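Local coordinates for protein ulvan Lyase-PL25 (Pseudoalteromonas sp. PLSV, PDB 5UAM) that cleaves ulvan, the sulfated cell-wall polysaccharide of green seaweeds, as a polysaccharide lyase with a beta-propeller fold, at residues D384-W389 with V405-N410; A411-S416 with M428-K433; Y375-N380 with S388-H393; P424-L429 with M441-E446; K94-H99 with S435-K440. All coordinates share one frame; numbering follows the deposited sequence.

From the N terminus, 94-99 comes first: contact 5 closes a loop of more than 300 residues when 435-440 arrives, tying the loop between strands 75-81 and 103-106 to the turn before 439-444, and contacts 1, 2 and 3 lie nested inside it. Contact 3 pairs strands 373-381 and 384-392. Contact 1 begins on the same strand 384-392 and pairs it with 400-408, so both build one propeller blade. Contact 2 then joins 412-415 to 428-433, and contact 4 joins 428-433 to 439-444 in the next blade, which strand 30-33 completes. Contact 4 crosses contact 5, because 435-440 lies between its two segments. Side chains of contacts 1, 2 and 4 pack the two blades together.

Contact 1: D384-W389 with V405-N410; sequences DAVLSW and VLRKDN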
# COMPACT_ATOMS: atom_id res chain seq x y z
N ASP A 384 -9.71 21.93 -3.05
CA ASP A 384 -9.73 21.47 -1.67
C ASP A 384 -9.58 19.97 -1.60
O ASP A 384 -10.16 19.24 -2.42
CB ASP A 384 -11.04 21.83 -0.98
CG ASP A 384 -11.22 23.31 -0.83
OD1 ASP A 384 -10.32 24.07 -1.25
OD2 ASP A 384 -12.28 23.69 -0.31
N ALA A 385 -8.86 19.51 -0.59
CA ALA A 385 -8.71 18.09 -0.31
C ALA A 385 -9.76 17.65 0.70
O ALA A 385 -9.95 18.31 1.71
CB ALA A 385 -7.31 17.85 0.27
N VAL A 386 -10.42 16.53 0.42
CA VAL A 386 -11.47 16.01 1.29
C VAL A 386 -11.13 14.57 1.65
O VAL A 386 -10.67 13.80 0.79
CB VAL A 386 -12.87 16.08 0.62
CG1 VAL A 386 -13.94 15.66 1.61
CG2 VAL A 386 -13.15 17.48 0.06
N LEU A 387 -11.34 14.21 2.91
CA LEU A 387 -11.26 12.82 3.37
C LEU A 387 -12.56 12.54 4.11
O LEU A 387 -12.83 13.16 5.15
CB LEU A 387 -10.05 12.58 4.28
CG LEU A 387 -9.86 11.15 4.78
CD1 LEU A 387 -9.53 10.24 3.62
CD2 LEU A 387 -8.74 11.09 5.78
N SER A 388 -13.39 11.64 3.57
CA SER A 388 -14.71 11.43 4.15
C SER A 388 -15.11 9.97 4.04
O SER A 388 -14.57 9.21 3.24
CB SER A 388 -15.75 12.32 3.50
OG SER A 388 -15.86 12.04 2.12
N TRP A 389 -16.06 9.60 4.89
CA TRP A 389 -16.61 8.25 4.91
C TRP A 389 -17.74 8.14 3.88
O TRP A 389 -18.60 9.02 3.78
CB TRP A 389 -17.19 7.94 6.29
CG TRP A 389 -16.15 7.72 7.36
CD1 TRP A 389 -15.72 8.62 8.28
CD2 TRP A 389 -15.39 6.53 7.59
NE1 TRP A 389 -14.75 8.06 9.09
CE2 TRP A 389 -14.55 6.77 8.69
CE3 TRP A 389 -15.37 5.27 7.00
CZ2 TRP A 389 -13.68 5.80 9.20
CZ3 TRP A 389 -14.51 4.30 7.50
CH2 TRP A 389 -13.68 4.58 8.60
N VAL A 405 -13.82 13.72 7.79
CA VAL A 405 -12.88 13.60 8.88
C VAL A 405 -11.77 14.64 8.78
O VAL A 405 -11.18 15.05 9.79
CB VAL A 405 -12.30 12.17 8.85
CG1 VAL A 405 -11.25 11.98 9.89
CG2 VAL A 405 -13.42 11.14 9.03
N LEU A 406 -11.45 15.06 7.56
CA LEU A 406 -10.42 16.07 7.36
C LEU A 406 -10.66 16.76 6.03
O LEU A 406 -11.00 16.09 5.05
CB LEU A 406 -9.01 15.45 7.38
CG LEU A 406 -7.86 16.40 7.65
CD1 LEU A 406 -7.90 16.91 9.06
CD2 LEU A 406 -6.54 15.71 7.38
N ARG A 407 -10.54 18.09 6.01
CA ARG A 407 -10.72 18.82 4.77
C ARG A 407 -9.76 20.00 4.81
O ARG A 407 -9.71 20.71 5.81
CB ARG A 407 -12.16 19.32 4.64
CG ARG A 407 -12.45 19.91 3.28
CD ARG A 407 -13.93 20.27 3.11
NE ARG A 407 -14.13 20.87 1.79
CZ ARG A 407 -15.01 20.47 0.88
NH1 ARG A 407 -15.07 21.11 -0.28
NH2 ARG A 407 -15.86 19.47 1.13
N LYS A 408 -8.97 20.16 3.75
CA LYS A 408 -7.99 21.26 3.71
C LYS A 408 -8.04 21.98 2.37
O LYS A 408 -7.91 21.36 1.32
CB LYS A 408 -6.58 20.74 3.99
CG LYS A 408 -6.42 20.06 5.34
CD LYS A 408 -6.42 21.07 6.46
CE LYS A 408 -6.28 20.39 7.79
NZ LYS A 408 -6.33 21.38 8.90
N ASP A 409 -8.16 23.29 2.42
CA ASP A 409 -8.11 24.09 1.21
C ASP A 409 -6.71 24.04 0.60
O ASP A 409 -5.70 23.96 1.31
CB ASP A 409 -8.44 25.55 1.52
CG ASP A 409 -9.72 25.71 2.32
OD1 ASP A 409 -10.79 25.28 1.86
OD2 ASP A 409 -9.67 26.32 3.40
N ASN A 410 -6.66 24.15 -0.73
CA ASN A 410 -5.41 24.38 -1.44
C ASN A 410 -4.41 23.26 -1.18
O ASN A 410 -3.22 23.51 -0.98
CB ASN A 410 -4.82 25.75 -1.08
CG ASN A 410 -5.83 26.85 -1.22
OD1 ASN A 410 -6.08 27.63 -0.28
ND2 ASN A 410 -6.41 26.96 -2.41
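Two carboxylates meet at the end of this strand pair: Asp384 OD2 lies 3.1 Å from Asp409 OD1. The side chains run alongside each other, with their planes 59° apart. Both oxygens are acceptors, so the pair is probably unfavourable if both are charged, and one of them may bind a proton more readily than usual. Arg407 may ease this a little. Its NH1 stands 3.8 Å from Asp384 OD2, a long salt bridge in which the carboxylate oxygen sits at the guanidinium edge and the two planes are nearly perpendicular. The same NH1 is hydrogen-bonded to Gln381. Arg407 reaches this place with CG anti to the backbone N (chi1 -172°) and the chain extended as far as NE. It runs beside Val386, whose CG2 lies over one guanidinium face, 3.5 Å from Arg407 NH2.

Further along, the backbones pair regularly. Ala385 N bonds Lys408 O at 2.8 Å, and Leu387 N bonds Leu406 O at 2.9 Å. Then the register slips. Leu387 O accepts Val405 N at 2.9 Å and, weakly, Leu406 N at 3.4 Å. Leu387 and Leu406 point to the face that packs on Phe413 and Val430 of the next blade. Two residues facing one make a classic beta bulge, here in the hairpin whose second strand, 400-408, is an outermost strand of a four-stranded propeller blade.

Contact 2: A411-S416 with M428-K433; sequences ASFAIS and MLVAEK
Lys433 O is gripped by two bonds: Ser412 N donates to it at 3.1 Å, and a water donates to the same Lys433 O at 2.8 Å. The CA-H of Ala411 also approaches it. The Lys433 chain passes Ser412 OG, and its NZ is hydrogen-bonded to Asn36, which probably binds substrate. Further along, Ala431 N bonds Ala414 O at 2.8 Å. At the other end of the pair a side chain replaces a carbonyl. Leu429 N donates to Ser416 OG at 3.0 Å, while Ser416 N bonds Leu429 O. The hydroxyl is in place because chi1 of 69° sets it between the backbone N and the carbonyl carbon.

The two strands, 412-415 and 428-433, are antiparallel neighbours in a four-stranded propeller blade, with 412-415 at its edge. One side of the pair faces the preceding blade. There Val430 CG1 sits over one face of the Phe413 ring in a CH-pi contact, 3.6 Å from Phe413 CG and displaced toward the rim. The ring also packs on Leu387 and Leu406. Met428 runs out extended and bends at its last torsion (chi3 -82°). This lays SD against Ile415 CB at 3.9 Å and brings CE to 3.4 Å from Ser416 O, a buried oxygen without a polar partner. Shortening Met428 to an alanine is likely to take the sulfur off Ile415 and leave a gap beside Ser416 O.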
# COMPACT_ATOMS: atom_id res chain seq x y z
N ALA A 411 -4.89 22.02 -1.24
CA ALA A 411 -4.06 20.88 -0.91
C ALA A 411 -4.64 19.65 -1.59
O ALA A 411 -5.74 19.67 -2.15
CB ALA A 411 -4.05 20.65 0.61
N SER A 412 -3.88 18.56 -1.53
CA SER A 412 -4.38 17.23 -1.87
C SER A 412 -3.83 16.27 -0.83
O SER A 412 -2.81 16.54 -0.20
CB SER A 412 -3.99 16.77 -3.28
OG SER A 412 -2.59 16.62 -3.40
N PHE A 413 -4.52 15.16 -0.64
CA PHE A 413 -4.14 14.21 0.40
C PHE A 413 -3.52 12.96 -0.20
O PHE A 413 -4.00 12.41 -1.19
CB PHE A 413 -5.34 13.74 1.24
CG PHE A 413 -5.97 14.80 2.11
CD1 PHE A 413 -5.21 15.83 2.67
CD2 PHE A 413 -7.31 14.75 2.43
CE1 PHE A 413 -5.78 16.78 3.49
CE2 PHE A 413 -7.91 15.72 3.23
CZ PHE A 413 -7.14 16.73 3.79
N ALA A 414 -2.46 12.49 0.44
CA ALA A 414 -2.00 11.12 0.33
C ALA A 414 -2.47 10.39 1.57
O ALA A 414 -2.41 10.96 2.67
CB ALA A 414 -0.47 11.09 0.25
N ILE A 415 -2.90 9.14 1.42
CA ILE A 415 -3.43 8.37 2.54
C ILE A 415 -2.76 7.01 2.65
O ILE A 415 -2.25 6.45 1.68
CB ILE A 415 -4.96 8.20 2.48
CG1 ILE A 415 -5.41 7.59 1.14
CG2 ILE A 415 -5.63 9.57 2.70
CD1 ILE A 415 -6.86 7.09 1.19
N SER A 416 -2.76 6.49 3.87
CA SER A 416 -2.38 5.10 4.12
C SER A 416 -3.59 4.18 3.99
O SER A 416 -4.74 4.61 3.96
CB SER A 416 -1.83 4.94 5.54
OG SER A 416 -2.83 5.10 6.53
N MET A 428 -6.48 5.94 10.17
CA MET A 428 -5.80 6.18 8.91
C MET A 428 -4.84 7.34 9.09
O MET A 428 -5.11 8.26 9.86
CB MET A 428 -6.83 6.47 7.79
CG MET A 428 -6.24 6.68 6.42
SD MET A 428 -7.50 6.96 5.14
CE MET A 428 -8.01 5.29 4.75
N LEU A 429 -3.75 7.29 8.33
CA LEU A 429 -2.79 8.39 8.24
C LEU A 429 -3.05 9.20 6.98
O LEU A 429 -3.44 8.66 5.93
CB LEU A 429 -1.37 7.83 8.23
CG LEU A 429 -0.95 7.28 9.57
CD1 LEU A 429 0.16 6.28 9.46
CD2 LEU A 429 -0.51 8.42 10.48
N VAL A 430 -2.82 10.52 7.08
CA VAL A 430 -3.11 11.44 5.99
C VAL A 430 -1.95 12.43 5.91
O VAL A 430 -1.45 12.89 6.94
CB VAL A 430 -4.40 12.25 6.27
CG1 VAL A 430 -4.86 12.98 5.00
CG2 VAL A 430 -5.49 11.37 6.81
N ALA A 431 -1.54 12.75 4.69
CA ALA A 431 -0.53 13.78 4.43
C ALA A 431 -1.15 14.90 3.62
O ALA A 431 -1.75 14.67 2.57
CB ALA A 431 0.65 13.16 3.66
N GLU A 432 -0.99 16.13 4.11
CA GLU A 432 -1.57 17.31 3.48
C GLU A 432 -0.54 17.88 2.50
O GLU A 432 0.30 18.71 2.85
CB GLU A 432 -1.94 18.34 4.55
CG GLU A 432 -2.53 19.64 4.06
CD GLU A 432 -2.66 20.65 5.16
OE1 GLU A 432 -2.07 20.45 6.25
OE2 GLU A 432 -3.36 21.65 4.96
N LYS A 433 -0.58 17.40 1.26
CA LYS A 433 0.37 17.83 0.25
C LYS A 433 0.03 19.24 -0.22
O LYS A 433 -1.05 19.47 -0.77
CB LYS A 433 0.35 16.87 -0.93
CG LYS A 433 0.72 15.46 -0.55
CD LYS A 433 0.90 14.59 -1.77
CE LYS A 433 -0.42 14.29 -2.44
NZ LYS A 433 -0.25 13.40 -3.62
O HOH W 1 -1.36 19.70 -3.59

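Contact 3: Y375-N380 with S388-H393; sequences YLTTYN and SWWQSH
The beta hairpin of strands 373-381 and 384-392, the middle pair of a four-stranded propeller blade, is held here by Tyr375 with Trp390 and Thr377 with Ser388. Tyr375 N bonds Trp390 O at 2.8 Å, and Trp390 N answers to Tyr375 O. Thr377 N donates almost straight to Ser388 O at 3.0 Å, and Ser388 N donates to Thr377 O.

Between these two pairs Leu376 faces Trp389. Leu376 CD1 stands over the five-membered ring, 3.8 Å from its centroid and only 5° off the normal, a CH-pi contact. Leu376 CD2 lies 3.9 Å from Trp389 CZ2. A chi1 of -174° carries Leu376 CG over toward the indole. With a serine at Trp389, the Leu376 methyls would probably lose the indole they rest on, and Arg374 its cation-pi partner.

The other side of the hairpin carries Tyr379 and Trp390, whose side chains cross at about a right angle. Tyr379 CE1 comes within 4.1 Å of Trp390 CZ2. Glu401 bonds both Tyr379 OH and Ser388 OG. Ser388 OG meets the Tyr379 ring at its edge, and Trp390 NE1 donates weakly to the same oxygen at 2.9 Å, with a bent angle of 128°.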
# COMPACT_ATOMS: atom_id res chain seq x y z
N TYR A 375 -16.07 3.08 2.99
CA TYR A 375 -14.78 3.58 2.55
C TYR A 375 -14.44 4.85 3.31
O TYR A 375 -15.31 5.68 3.55
CB TYR A 375 -14.79 3.97 1.07
CG TYR A 375 -14.53 2.83 0.11
CD1 TYR A 375 -15.53 1.95 -0.24
CD2 TYR A 375 -13.27 2.64 -0.43
CE1 TYR A 375 -15.29 0.91 -1.11
CE2 TYR A 375 -13.01 1.61 -1.31
CZ TYR A 375 -14.01 0.74 -1.64
OH TYR A 375 -13.74 -0.29 -2.52
N LEU A 376 -13.17 4.99 3.66
CA LEU A 376 -12.62 6.29 4.02
C LEU A 376 -11.79 6.69 2.80
O LEU A 376 -10.77 6.06 2.49
CB LEU A 376 -11.81 6.20 5.31
CG LEU A 376 -11.30 7.53 5.87
CD1 LEU A 376 -12.41 8.56 5.98
CD2 LEU A 376 -10.68 7.32 7.25
N THR A 377 -12.29 7.68 2.06
CA THR A 377 -11.77 7.98 0.74
C THR A 377 -11.41 9.45 0.62
O THR A 377 -12.07 10.32 1.19
CB THR A 377 -12.76 7.53 -0.35
OG1 THR A 377 -12.39 8.06 -1.64
CG2 THR A 377 -14.12 7.99 -0.04
N THR A 378 -10.33 9.72 -0.10
CA THR A 378 -9.97 11.09 -0.40
C THR A 378 -10.25 11.42 -1.86
O THR A 378 -10.06 10.60 -2.76
CB THR A 378 -8.52 11.43 -0.02
OG1 THR A 378 -8.29 12.83 -0.24
CG2 THR A 378 -7.53 10.68 -0.83
N TYR A 379 -10.70 12.65 -2.07
CA TYR A 379 -11.01 13.20 -3.38
C TYR A 379 -10.82 14.70 -3.26
O TYR A 379 -10.65 15.23 -2.16
CB TYR A 379 -12.42 12.79 -3.80
CG TYR A 379 -13.54 13.40 -2.98
CD1 TYR A 379 -13.96 12.84 -1.78
CD2 TYR A 379 -14.18 14.53 -3.42
CE1 TYR A 379 -15.00 13.42 -1.05
CE2 TYR A 379 -15.21 15.13 -2.70
CZ TYR A 379 -15.62 14.56 -1.52
OH TYR A 379 -16.64 15.15 -0.81
N ASN A 380 -10.82 15.40 -4.38
CA ASN A 380 -10.76 16.85 -4.33
C ASN A 380 -12.07 17.45 -4.81
O ASN A 380 -12.75 16.91 -5.69
CB ASN A 380 -9.55 17.43 -5.08
CG ASN A 380 -8.28 17.51 -4.20
OD1 ASN A 380 -7.98 16.57 -3.44
ND2 ASN A 380 -7.54 18.61 -4.29
N SER A 388 -13.39 11.64 3.57
CA SER A 388 -14.71 11.43 4.15
C SER A 388 -15.11 9.97 4.04
O SER A 388 -14.57 9.21 3.24
CB SER A 388 -15.75 12.32 3.50
OG SER A 388 -15.86 12.04 2.12
N TRP A 389 -16.06 9.60 4.89
CA TRP A 389 -16.61 8.25 4.91
C TRP A 389 -17.74 8.14 3.88
O TRP A 389 -18.60 9.02 3.78
CB TRP A 389 -17.19 7.94 6.29
CG TRP A 389 -16.15 7.72 7.36
CD1 TRP A 389 -15.72 8.62 8.28
CD2 TRP A 389 -15.39 6.53 7.59
NE1 TRP A 389 -14.75 8.06 9.09
CE2 TRP A 389 -14.55 6.77 8.69
CE3 TRP A 389 -15.37 5.27 7.00
CZ2 TRP A 389 -13.68 5.80 9.20
CZ3 TRP A 389 -14.51 4.30 7.50
CH2 TRP A 389 -13.68 4.58 8.60
N TRP A 390 -17.74 7.04 3.13
CA TRP A 390 -18.79 6.71 2.18
C TRP A 390 -19.33 5.33 2.50
O TRP A 390 -18.55 4.37 2.62
CB TRP A 390 -18.24 6.75 0.75
CG TRP A 390 -17.90 8.14 0.32
CD1 TRP A 390 -16.85 8.90 0.75
CD2 TRP A 390 -18.63 8.95 -0.61
NE1 TRP A 390 -16.88 10.12 0.14
CE2 TRP A 390 -17.96 10.19 -0.70
CE3 TRP A 390 -19.78 8.74 -1.37
CZ2 TRP A 390 -18.40 11.22 -1.52
CZ3 TRP A 390 -20.23 9.77 -2.18
CH2 TRP A 390 -19.54 11.00 -2.25
N GLN A 391 -20.65 5.22 2.65
CA GLN A 391 -21.30 4.02 3.17
C GLN A 391 -22.23 3.43 2.12
O GLN A 391 -23.05 4.14 1.53
CB GLN A 391 -22.12 4.36 4.42
CG GLN A 391 -23.02 3.23 4.92
CD GLN A 391 -22.30 2.27 5.83
OE1 GLN A 391 -21.83 2.65 6.90
NE2 GLN A 391 -22.21 1.01 5.41
N SER A 392 -22.13 2.12 1.93
CA SER A 392 -23.08 1.38 1.12
C SER A 392 -23.78 0.36 2.01
O SER A 392 -23.16 -0.23 2.90
CB SER A 392 -22.37 0.62 -0.01
OG SER A 392 -23.29 -0.21 -0.72
N HIS A 393 -25.07 0.15 1.74
CA HIS A 393 -25.82 -0.94 2.34
C HIS A 393 -26.38 -1.91 1.30
O HIS A 393 -27.23 -2.74 1.64
CB HIS A 393 -26.96 -0.41 3.22
CG HIS A 393 -26.49 0.29 4.44
ND1 HIS A 393 -25.91 -0.38 5.51
CD2 HIS A 393 -26.48 1.61 4.78
CE1 HIS A 393 -25.59 0.49 6.45
NE2 HIS A 393 -25.92 1.70 6.03

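Contact 4: P424-L429 with M441-E446; sequences PDAQML and MYLVGE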
# COMPACT_ATOMS: atom_id res chain seq x y z
N PRO A 424 -11.23 3.06 17.02
CA PRO A 424 -12.00 4.09 16.30
C PRO A 424 -11.31 5.44 16.23
O PRO A 424 -11.46 6.14 15.22
CB PRO A 424 -13.32 4.14 17.07
CG PRO A 424 -13.48 2.75 17.62
CD PRO A 424 -12.07 2.30 17.95
N ASP A 425 -10.54 5.83 17.25
CA ASP A 425 -9.92 7.15 17.24
C ASP A 425 -8.73 7.27 16.29
O ASP A 425 -8.31 8.41 16.01
CB ASP A 425 -9.45 7.53 18.64
CG ASP A 425 -10.58 7.98 19.55
OD1 ASP A 425 -11.73 8.11 19.07
OD2 ASP A 425 -10.31 8.20 20.76
N ALA A 426 -8.20 6.17 15.75
CA ALA A 426 -6.95 6.26 15.00
C ALA A 426 -6.95 5.17 13.93
O ALA A 426 -6.40 4.08 14.12
CB ALA A 426 -5.77 6.13 15.96
N GLN A 427 -7.53 5.50 12.79
CA GLN A 427 -7.78 4.54 11.73
C GLN A 427 -6.93 4.73 10.48
O GLN A 427 -6.71 3.77 9.76
CB GLN A 427 -9.25 4.61 11.32
CG GLN A 427 -10.16 4.23 12.46
CD GLN A 427 -11.55 3.97 12.01
OE1 GLN A 427 -11.81 3.09 11.17
NE2 GLN A 427 -12.48 4.69 12.58
N MET A 428 -6.48 5.94 10.17
CA MET A 428 -5.80 6.18 8.91
C MET A 428 -4.84 7.34 9.09
O MET A 428 -5.11 8.26 9.86
CB MET A 428 -6.83 6.47 7.79
CG MET A 428 -6.24 6.68 6.42
SD MET A 428 -7.50 6.96 5.14
CE MET A 428 -8.01 5.29 4.75
N LEU A 429 -3.75 7.29 8.33
CA LEU A 429 -2.79 8.39 8.24
C LEU A 429 -3.05 9.20 6.98
O LEU A 429 -3.44 8.66 5.93
CB LEU A 429 -1.37 7.83 8.23
CG LEU A 429 -0.95 7.28 9.57
CD1 LEU A 429 0.16 6.28 9.46
CD2 LEU A 429 -0.51 8.42 10.48
N MET A 441 1.38 15.93 8.71
CA MET A 441 0.96 14.54 8.84
C MET A 441 -0.11 14.44 9.92
O MET A 441 0.06 14.99 11.02
CB MET A 441 2.16 13.69 9.24
CG MET A 441 3.36 13.78 8.33
SD MET A 441 2.99 13.33 6.62
CE MET A 441 2.32 11.67 6.85
N TYR A 442 -1.18 13.72 9.62
CA TYR A 442 -2.33 13.62 10.49
C TYR A 442 -2.70 12.17 10.73
O TYR A 442 -2.69 11.35 9.81
CB TYR A 442 -3.55 14.31 9.88
CG TYR A 442 -3.39 15.78 9.55
CD1 TYR A 442 -2.61 16.20 8.49
CD2 TYR A 442 -4.02 16.76 10.32
CE1 TYR A 442 -2.48 17.56 8.17
CE2 TYR A 442 -3.90 18.12 10.00
CZ TYR A 442 -3.11 18.51 8.94
OH TYR A 442 -2.98 19.85 8.65
N LEU A 443 -3.11 11.87 11.96
CA LEU A 443 -3.70 10.58 12.31
C LEU A 443 -5.18 10.84 12.57
O LEU A 443 -5.53 11.64 13.44
CB LEU A 443 -3.02 10.03 13.56
CG LEU A 443 -3.59 8.75 14.19
CD1 LEU A 443 -3.53 7.62 13.19
CD2 LEU A 443 -2.85 8.41 15.47
N VAL A 444 -6.05 10.19 11.81
CA VAL A 444 -7.48 10.47 11.87
C VAL A 444 -8.27 9.24 12.28
O VAL A 444 -7.87 8.10 12.01
CB VAL A 444 -8.07 11.07 10.58
CG1 VAL A 444 -7.36 12.35 10.22
CG2 VAL A 444 -8.02 10.07 9.43
N GLY A 445 -9.41 9.50 12.90
CA GLY A 445 -10.35 8.45 13.27
C GLY A 445 -11.75 8.63 12.71
O GLY A 445 -11.94 9.09 11.57
N GLU A 446 -12.76 8.25 13.49
CA GLU A 446 -14.13 8.32 13.01
C GLU A 446 -14.56 9.75 12.73
O GLU A 446 -15.40 9.98 11.85
CB GLU A 446 -15.09 7.73 14.04
CG GLU A 446 -15.13 6.22 14.05
CD GLU A 446 -15.73 5.64 12.78
OE1 GLU A 446 -16.58 6.30 12.15
OE2 GLU A 446 -15.37 4.50 12.44
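The amide of Gln427 and the carboxylate of Glu446 meet with their planes 42° apart. Gln427 NE2 donates to Glu446 OE2 at 2.9 Å. The oxygen lies in the amide plane, at its edge, but the N-H comes to the carboxylate from above, 46° out of its plane. The other NE2 hydrogen goes to Pro424 O at 3.2 Å, within 424-429. Pro424 O also takes a weak bond from Glu446 N. Both side chains touch Trp389 of the preceding blade.

Gly445 passes close to the Pro424 and Asp425 carbonyls. A side chain here would probably clash with their oxygens. Next comes a classic beta bulge: Val444 O accepts Gln427 N at 2.7 Å and Met428 N at 3.2 Å. Regular pairing follows, with Val444 N on Met428 O at 2.9 Å. On the face of Leu429, Leu443 CD2 packs on Ala426 CB at 3.7 Å, and Leu443 CD1 lies 4.1 Å from Leu429 CD2.

This is the open end of the hairpin formed by strands 428-433 and 439-444. Glu446 OE1 forms a salt bridge to Arg374. With one oxygen on an arginine and the other on an amide, the carboxylate is probably kept ionised and limited in rotation.

Contact 5: K94-H99 with S435-K440; sequences KKFDNH and SDEGIK. With PO4 (phosphate ion), chain E.
Lys95 NZ is clamped between two acids, 2.9 Å from both Asp436 OD1 and Glu437 OE2. The extended lysine comes from the opposite direction to Asp436 and meets OD1 on its syn side, 27° out of the carboxylate plane. It crosses Glu437 at about a right angle, where OE2 uses its anti lone pair. Two carboxylates share one ammonium in a small salt-bridge network. The closely packed part is Phe96, with CE2 3.4 Å from Asp436 O and CZ 3.7 Å from Glu437 CG. The Asp436 carboxylate stands at the ring edge, with the two planes almost perpendicular.

The salt bridges lie on the solvent side, where Lys95 and Glu437 are exposed. Beyond Phe96 the loop 94-99 turns away from 435-440 and is held partly by its own bonds: His99 N bonds Asp97 OD1 at 2.9 Å, an Asx turn, and His99 ND1 bonds Asp97 O at 3.0 Å. Asp97 OD2 bonds His119 and His135.

This sets His99 NE2 toward a phosphate, probably from the crystallisation liquor, which His119, Arg180, His184 and Tyr222 also bind. The loop supplies part of the lyase active site: His99 is probably the proton donor and Tyr164 the acceptor, and Asn98 likely binds substrate.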
# COMPACT_ATOMS: atom_id res chain seq x y z
N LYS A 94 14.22 12.51 -10.80
CA LYS A 94 13.01 13.05 -10.19
C LYS A 94 13.33 13.54 -8.78
O LYS A 94 14.09 12.90 -8.05
CB LYS A 94 11.93 11.97 -10.15
CG LYS A 94 10.55 12.47 -9.78
CD LYS A 94 9.49 11.44 -10.13
CE LYS A 94 8.09 11.90 -9.69
NZ LYS A 94 7.98 12.12 -8.22
N LYS A 95 12.75 14.68 -8.39
CA LYS A 95 13.10 15.27 -7.10
C LYS A 95 12.83 14.29 -5.97
O LYS A 95 13.70 14.07 -5.11
CB LYS A 95 12.35 16.58 -6.86
CG LYS A 95 12.80 17.27 -5.57
CD LYS A 95 12.09 18.61 -5.35
CE LYS A 95 12.44 19.21 -3.98
NZ LYS A 95 11.54 20.34 -3.57
N PHE A 96 11.64 13.69 -5.94
CA PHE A 96 11.29 12.70 -4.92
C PHE A 96 10.80 11.42 -5.59
O PHE A 96 9.97 11.47 -6.50
CB PHE A 96 10.24 13.21 -3.93
CG PHE A 96 10.75 14.30 -3.03
CD1 PHE A 96 11.71 14.02 -2.07
CD2 PHE A 96 10.31 15.60 -3.17
CE1 PHE A 96 12.22 15.02 -1.27
CE2 PHE A 96 10.82 16.60 -2.36
CZ PHE A 96 11.76 16.30 -1.41
N ASP A 97 11.33 10.29 -5.14
CA ASP A 97 11.02 9.00 -5.73
C ASP A 97 9.76 8.39 -5.13
O ASP A 97 8.87 7.96 -5.87
CB ASP A 97 12.22 8.06 -5.56
CG ASP A 97 11.96 6.68 -6.11
OD1 ASP A 97 11.10 5.97 -5.55
OD2 ASP A 97 12.62 6.32 -7.11
N ASN A 98 9.68 8.36 -3.80
CA ASN A 98 8.51 7.98 -3.01
C ASN A 98 8.30 6.48 -2.88
O ASN A 98 7.48 6.07 -2.07
CB ASN A 98 7.20 8.61 -3.50
CG ASN A 98 7.26 10.09 -3.59
OD1 ASN A 98 7.69 10.76 -2.64
ND2 ASN A 98 6.87 10.63 -4.72
N HIS A 99 9.02 5.65 -3.62
CA HIS A 99 8.69 4.23 -3.61
C HIS A 99 9.22 3.48 -2.40
O HIS A 99 8.86 2.30 -2.20
CB HIS A 99 9.21 3.55 -4.86
CG HIS A 99 8.44 3.89 -6.09
ND1 HIS A 99 8.42 5.15 -6.65
CD2 HIS A 99 7.65 3.12 -6.88
CE1 HIS A 99 7.67 5.14 -7.73
NE2 HIS A 99 7.20 3.91 -7.90
N SER A 435 3.21 21.84 -0.89
CA SER A 435 4.38 21.68 -1.73
C SER A 435 4.88 20.26 -1.54
O SER A 435 4.18 19.41 -1.00
CB SER A 435 5.45 22.70 -1.37
OG SER A 435 5.96 22.41 -0.10
N ASP A 436 6.09 19.99 -2.00
CA ASP A 436 6.61 18.64 -1.83
C ASP A 436 7.53 18.49 -0.63
O ASP A 436 8.10 17.41 -0.44
CB ASP A 436 7.26 18.14 -3.12
CG ASP A 436 8.37 19.00 -3.59
OD1 ASP A 436 8.78 19.95 -2.89
OD2 ASP A 436 8.85 18.73 -4.72
N GLU A 437 7.63 19.50 0.24
CA GLU A 437 8.35 19.36 1.49
C GLU A 437 7.54 20.02 2.60
O GLU A 437 6.57 20.72 2.35
CB GLU A 437 9.76 19.93 1.42
CG GLU A 437 10.63 19.32 0.32
CD GLU A 437 12.02 19.91 0.29
OE1 GLU A 437 12.61 20.09 1.38
OE2 GLU A 437 12.52 20.23 -0.80
N GLY A 438 7.93 19.74 3.85
CA GLY A 438 7.22 20.33 4.98
C GLY A 438 5.78 19.91 5.10
O GLY A 438 4.92 20.70 5.53
N ILE A 439 5.47 18.67 4.74
CA ILE A 439 4.10 18.21 4.65
C ILE A 439 3.60 17.81 6.03
O ILE A 439 4.23 17.02 6.74
CB ILE A 439 4.00 17.03 3.66
CG1 ILE A 439 4.35 17.51 2.26
CG2 ILE A 439 2.60 16.42 3.69
CD1 ILE A 439 4.51 16.41 1.26
N LYS A 440 2.44 18.35 6.39
CA LYS A 440 1.82 18.05 7.68
C LYS A 440 1.14 16.69 7.65
O LYS A 440 0.46 16.32 6.67
CB LYS A 440 0.82 19.14 8.06
CG LYS A 440 1.50 20.45 8.35
CD LYS A 440 0.48 21.52 8.73
CE LYS A 440 1.13 22.86 9.05
NZ LYS A 440 1.65 23.52 7.82
P PO4 E . 6.89 1.90 -10.78
O1 PO4 E . 7.07 2.42 -12.19
O2 PO4 E . 6.06 0.68 -10.78
O3 PO4 E . 6.18 3.00 -10.03
O4 PO4 E . 8.27 1.59 -10.21